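PDB 4R1H: Lmo0741 protein from Listeria monocytogenes, which probably binds DNA through a winged helix-turn-helix domain and regulates transcription as a member of the GntR family. Local coordinates for residues 17-22 / 27-32. Residues are numbered along the deposited sequence; the frame is centred on the assembly and turned at random.
Sequences VHYIHT and GTYEAG
Tyr29 lays its ring obliquely beside the methyl CG2 of Ile20, with 4.4 Å between that carbon and Tyr29 CE2, a loose apolar touch. The phenol then runs on toward the neighbouring Tyr19, where Tyr29 OH stops 4.4 Å from Tyr19 CE2, a loose van der Waals approach. Tyr19 OH and Tyr29 OH stand 5.0 Å apart, too far for a direct bond, and a water spans the gap: it lies 2.9 Å from Tyr19 OH and 2.9 Å from Tyr29 OH, at the edge of the Tyr19 ring and in its plane. With CG anti to the backbone N (chi1 170°), the Tyr19 side chain carries its hydroxyl to this water although its CB does not aim at the loop.

The chain turns back on itself here. Helix 12-25 ends in a Schellman motif at Gly27, whose phi of 81° takes the backbone out of the helix, and two residues later the CB of Tyr29 points back at the helix it has just left. Backbone bonding between Tyr29 and Glu23 ties the turn down. On the helix side, Ile20 also packs on Leu41, Tyr56 and Leu59, so the tyrosine borders the hydrophobic centre of the winged helix-turn-helix domain.

Just 128 Å² is buried between the segments, and their direct contacts are van der Waals; the water-linked hydroxyls imply a polar margin to an otherwise apolar join.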
loop_
_atom_site.group_PDB
_atom_site.type_symbol
_atom_site.label_atom_id
_atom_site.label_comp_id
_atom_site.label_asym_id
_atom_site.label_seq_id
_atom_site.Cartn_x
_atom_site.Cartn_y
_atom_site.Cartn_z
ATOM N N VAL A 17 11.468 -11.656 -3.013
ATOM C CA VAL A 17 10.989 -12.432 -1.882
ATOM C C VAL A 17 9.446 -12.462 -1.889
ATOM O O VAL A 17 8.841 -13.529 -1.700
ATOM C CB VAL A 17 11.532 -11.894 -0.582
ATOM C CG1 VAL A 17 10.894 -12.543 0.607
ATOM C CG2 VAL A 17 13.043 -12.168 -0.551
ATOM N N HIS A 18 8.829 -11.311 -2.131
ATOM C CA HIS A 18 7.328 -11.259 -2.080
ATOM C C HIS A 18 6.700 -12.054 -3.192
ATOM O O HIS A 18 5.705 -12.741 -2.945
ATOM C CB HIS A 18 6.787 -9.824 -2.158
ATOM C CG HIS A 18 5.309 -9.766 -1.958
ATOM N ND1 HIS A 18 4.737 -10.018 -0.732
ATOM C CD2 HIS A 18 4.289 -9.508 -2.812
ATOM C CE1 HIS A 18 3.418 -9.895 -0.833
ATOM N NE2 HIS A 18 3.130 -9.576 -2.082
ATOM N N TYR A 19 7.278 -12.019 -4.384
ATOM C CA TYR A 19 6.837 -12.800 -5.506
ATOM C C TYR A 19 6.862 -14.288 -5.194
ATOM O O TYR A 19 5.886 -14.978 -5.415
ATOM C CB TYR A 19 7.725 -12.517 -6.712
ATOM C CG TYR A 19 7.518 -13.452 -7.866
ATOM C CD1 TYR A 19 6.548 -13.181 -8.849
ATOM C CD2 TYR A 19 8.285 -14.610 -7.999
ATOM C CE1 TYR A 19 6.360 -14.046 -9.900
ATOM C CE2 TYR A 19 8.089 -15.493 -9.046
ATOM C CZ TYR A 19 7.124 -15.199 -9.997
ATOM O OH TYR A 19 6.959 -16.082 -11.056
ATOM N N ILE A 20 7.962 -14.762 -4.613
ATOM C CA ILE A 20 8.079 -16.176 -4.201
ATOM C C ILE A 20 7.080 -16.508 -3.112
ATOM O O ILE A 20 6.438 -17.557 -3.166
ATOM C CB ILE A 20 9.514 -16.506 -3.753
ATOM C CG1 ILE A 20 10.411 -16.417 -4.998
ATOM C CG2 ILE A 20 9.574 -17.837 -3.038
ATOM C CD1 ILE A 20 11.872 -16.197 -4.709
ATOM N N HIS A 21 6.957 -15.631 -2.102
ATOM C CA HIS A 21 6.006 -15.829 -1.047
ATOM C C HIS A 21 4.633 -16.022 -1.659
ATOM O O HIS A 21 3.837 -16.885 -1.201
ATOM C CB HIS A 21 5.916 -14.625 -0.102
ATOM C CG HIS A 21 7.038 -14.522 0.871
ATOM N ND1 HIS A 21 7.233 -13.396 1.640
ATOM C CD2 HIS A 21 7.996 -15.408 1.242
ATOM C CE1 HIS A 21 8.255 -13.590 2.466
ATOM N NE2 HIS A 21 8.748 -14.797 2.218
ATOM N N THR A 22 4.279 -15.178 -2.649
ATOM C CA THR A 22 2.977 -15.316 -3.344
ATOM C C THR A 22 2.746 -16.689 -3.986
ATOM O O THR A 22 1.654 -17.313 -3.845
ATOM C CB THR A 22 2.834 -14.131 -4.356
ATOM O OG1 THR A 22 2.751 -12.935 -3.516
ATOM C CG2 THR A 22 1.650 -14.236 -5.129
ATOM N N GLY A 27 0.019 -21.942 -3.374
ATOM C CA GLY A 27 0.153 -23.341 -3.682
ATOM C C GLY A 27 0.634 -23.575 -5.079
ATOM O O GLY A 27 0.664 -24.694 -5.544
ATOM N N THR A 28 1.119 -22.540 -5.748
ATOM C CA THR A 28 1.767 -22.729 -7.045
ATOM C C THR A 28 3.007 -23.584 -6.848
ATOM O O THR A 28 3.303 -24.472 -7.630
ATOM C CB THR A 28 2.068 -21.355 -7.685
ATOM O OG1 THR A 28 0.825 -20.680 -7.829
ATOM C CG2 THR A 28 2.712 -21.497 -9.035
ATOM N N TYR A 29 3.734 -23.313 -5.792
ATOM C CA TYR A 29 4.766 -24.216 -5.323
ATOM C C TYR A 29 4.105 -24.974 -4.162
ATOM O O TYR A 29 3.552 -24.348 -3.238
ATOM C CB TYR A 29 6.008 -23.446 -4.835
ATOM C CG TYR A 29 6.720 -22.458 -5.797
ATOM C CD1 TYR A 29 6.487 -22.430 -7.179
ATOM C CD2 TYR A 29 7.666 -21.583 -5.302
ATOM C CE1 TYR A 29 7.172 -21.526 -8.008
ATOM C CE2 TYR A 29 8.357 -20.684 -6.123
ATOM C CZ TYR A 29 8.121 -20.647 -7.479
ATOM O OH TYR A 29 8.874 -19.729 -8.275
ATOM N N GLU A 30 4.081 -26.318 -4.186
ATOM C CA GLU A 30 3.527 -27.062 -3.052
ATOM C C GLU A 30 4.661 -27.496 -2.101
ATOM O O GLU A 30 5.811 -27.595 -2.493
ATOM C CB GLU A 30 2.638 -28.246 -3.502
ATOM C CG GLU A 30 1.489 -27.916 -4.484
ATOM C CD GLU A 30 0.245 -27.261 -3.861
ATOM O OE1 GLU A 30 0.224 -27.042 -2.625
ATOM O OE2 GLU A 30 -0.730 -26.951 -4.614
ATOM N N ALA A 31 4.296 -27.708 -0.849
ATOM C CA ALA A 31 5.226 -27.998 0.207
ATOM C C ALA A 31 6.102 -29.152 -0.224
ATOM O O ALA A 31 5.590 -30.172 -0.745
ATOM C CB ALA A 31 4.465 -28.296 1.495
ATOM N N GLY A 32 7.407 -28.978 -0.075
ATOM C CA GLY A 32 8.381 -29.987 -0.403
ATOM C C GLY A 32 8.877 -29.900 -1.828
ATOM O O GLY A 32 9.825 -30.564 -2.157
HETATM O O HOH W 1 8.118 -18.766 -10.925
#